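Local coordinates for possible sortase-like protein (Corynebacterium diphtheriae, PDB 5UUS) that is a sortase-family protein that probably acts as a cysteine transpeptidase or hydrolase, cleaving sorting signals through an acyl-thioester intermediate, at residues Gln77-Arg82 with Ile110-Arg115. Numbering follows the deposited sequence.
Sequences QLPGER and IVVETR
P79, at the tip of a beta turn, packs against V112 and T114 in a small, buried and wholly apolar contact inside the sortase beta-barrel. The turn belongs to the loop between strands 71-72 and 83-88, while V112 and T114 lie two residues apart along the 109-114 region and present their methyls to the same face. CG of P79 sits 3.8 Å from V112 CG1 and equally far from T114 CG2, with CB a little behind, so CB and CG of P79 rest against both methyls. The ring runs at about a right angle to the V112 side chain. On V112, CG1 stands anti to the backbone N (chi1 -173°), which extends this branch to the proline. T114 offers carbon alone: its OG1 is hydrogen-bonded to OG of S117, in strand 117-123. The turn is type II, P79 and G80 at its corners, closed by E81 N to L78 O at 3.2 Å. The extended E81 side chain (chi2 -170°) reaches back along the turn, its OE1 accepting the L78 N-H at 2.8 Å in a nearly straight bond (170°) that arrives from above the carboxylate plane. OH of Y121 in strand 117-123 takes a hydrogen bond from G80 N, and P79 also touches S119 there. Since no hydrogen bond joins the two segments, their direct attachment rests on nonpolar packing, while the polar bonds of the turn stay within the loop or run to strand 117-123.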
loop_
_atom_site.group_PDB
_atom_site.type_symbol
_atom_site.label_atom_id
_atom_site.label_comp_id
_atom_site.label_asym_id
_atom_site.label_seq_id
_atom_site.Cartn_x
_atom_site.Cartn_y
_atom_site.Cartn_z
ATOM N N GLN A 77 0.818 9.311 -4.261
ATOM C CA GLN A 77 1.821 9.602 -3.252
ATOM C C GLN A 77 2.787 8.448 -3.154
ATOM O O GLN A 77 2.570 7.396 -3.745
ATOM C CB GLN A 77 1.167 9.895 -1.894
ATOM C CG GLN A 77 0.548 11.304 -1.809
ATOM C CD GLN A 77 -0.691 11.504 -2.716
ATOM O OE1 GLN A 77 -1.694 10.788 -2.619
ATOM N NE2 GLN A 77 -0.619 12.502 -3.588
ATOM N N LEU A 78 3.869 8.668 -2.421
ATOM C CA LEU A 78 4.952 7.714 -2.295
ATOM C C LEU A 78 4.905 7.143 -0.870
ATOM O O LEU A 78 4.121 7.609 -0.052
ATOM C CB LEU A 78 6.294 8.406 -2.620
ATOM C CG LEU A 78 6.462 8.780 -4.101
ATOM C CD1 LEU A 78 7.686 9.746 -4.318
ATOM C CD2 LEU A 78 6.625 7.517 -4.928
ATOM N N PRO A 79 5.717 6.122 -0.568
ATOM C CA PRO A 79 5.537 5.442 0.720
ATOM C C PRO A 79 5.717 6.340 1.935
ATOM O O PRO A 79 6.674 7.107 1.964
ATOM C CB PRO A 79 6.626 4.356 0.683
ATOM C CG PRO A 79 6.782 4.053 -0.761
ATOM C CD PRO A 79 6.638 5.386 -1.447
ATOM N N GLY A 80 4.821 6.240 2.921
ATOM C CA GLY A 80 4.953 7.016 4.142
ATOM C C GLY A 80 4.286 8.378 4.087
ATOM O O GLY A 80 4.206 9.089 5.078
ATOM N N GLU A 81 3.794 8.739 2.916
ATOM C CA GLU A 81 3.176 10.040 2.725
ATOM C C GLU A 81 1.693 10.046 3.036
ATOM O O GLU A 81 0.976 9.069 2.766
ATOM C CB GLU A 81 3.384 10.497 1.287
ATOM C CG GLU A 81 4.858 10.534 0.879
ATOM C CD GLU A 81 5.099 11.213 -0.458
ATOM O OE1 GLU A 81 4.171 11.253 -1.301
ATOM O OE2 GLU A 81 6.227 11.725 -0.668
ATOM N N ARG A 82 1.225 11.167 3.572
ATOM C CA ARG A 82 -0.203 11.377 3.760
ATOM C C ARG A 82 -0.855 11.472 2.387
ATOM O O ARG A 82 -0.307 12.113 1.485
ATOM C CB ARG A 82 -0.437 12.637 4.593
ATOM C CG ARG A 82 0.188 12.521 6.002
ATOM C CD ARG A 82 -0.160 13.748 6.854
ATOM N NE ARG A 82 0.518 13.735 8.152
ATOM C CZ ARG A 82 -0.018 13.286 9.286
ATOM N NH1 ARG A 82 -1.263 12.795 9.315
ATOM N NH2 ARG A 82 0.703 13.323 10.401
ATOM N N ILE A 110 1.400 -4.745 5.504
ATOM C CA ILE A 110 2.107 -4.634 4.248
ATOM C C ILE A 110 3.329 -3.748 4.567
ATOM O O ILE A 110 3.166 -2.599 4.951
ATOM C CB ILE A 110 1.266 -3.993 3.142
ATOM C CG1 ILE A 110 -0.184 -4.569 3.115
ATOM C CG2 ILE A 110 2.024 -4.049 1.787
ATOM C CD1 ILE A 110 -0.230 -5.991 2.830
ATOM N N VAL A 111 4.533 -4.292 4.429
ATOM C CA VAL A 111 5.737 -3.539 4.750
ATOM C C VAL A 111 6.395 -3.041 3.474
ATOM O O VAL A 111 6.582 -3.809 2.530
ATOM C CB VAL A 111 6.729 -4.381 5.568
ATOM C CG1 VAL A 111 7.951 -3.532 5.938
ATOM C CG2 VAL A 111 6.046 -4.917 6.838
ATOM N N VAL A 112 6.708 -1.747 3.440
ATOM C CA VAL A 112 7.293 -1.119 2.259
ATOM C C VAL A 112 8.616 -0.454 2.627
ATOM O O VAL A 112 8.706 0.367 3.534
ATOM C CB VAL A 112 6.334 -0.097 1.628
ATOM C CG1 VAL A 112 6.881 0.417 0.300
ATOM C CG2 VAL A 112 4.971 -0.748 1.394
ATOM N N GLU A 113 9.646 -0.849 1.907
ATOM C CA GLU A 113 10.971 -0.324 2.103
ATOM C C GLU A 113 11.350 0.586 0.944
ATOM O O GLU A 113 11.173 0.212 -0.230
ATOM C CB GLU A 113 11.940 -1.497 2.203
ATOM C CG GLU A 113 13.350 -1.157 2.407
ATOM C CD GLU A 113 14.250 -2.369 2.169
ATOM O OE1 GLU A 113 13.752 -3.458 1.740
ATOM O OE2 GLU A 113 15.458 -2.218 2.406
ATOM N N THR A 114 11.872 1.775 1.249
ATOM C CA THR A 114 12.549 2.537 0.210
ATOM C C THR A 114 14.051 2.597 0.515
ATOM O O THR A 114 14.518 2.036 1.507
ATOM C CB THR A 114 11.980 3.961 0.074
ATOM O OG1 THR A 114 12.436 4.759 1.164
ATOM C CG2 THR A 114 10.453 3.932 0.033
ATOM N N ARG A 115 14.811 3.292 -0.314
ATOM C CA ARG A 115 16.240 3.454 -0.009
ATOM C C ARG A 115 16.534 4.233 1.304
ATOM O O ARG A 115 17.613 4.112 1.868
ATOM C CB ARG A 115 16.935 4.104 -1.192
ATOM C CG ARG A 115 16.950 3.191 -2.439
ATOM C CD ARG A 115 17.563 3.945 -3.601
ATOM N NE ARG A 115 17.622 3.225 -4.871
ATOM C CZ ARG A 115 18.443 2.209 -5.157
ATOM N NH1 ARG A 115 19.278 1.712 -4.243
ATOM N NH2 ARG A 115 18.408 1.662 -6.373
#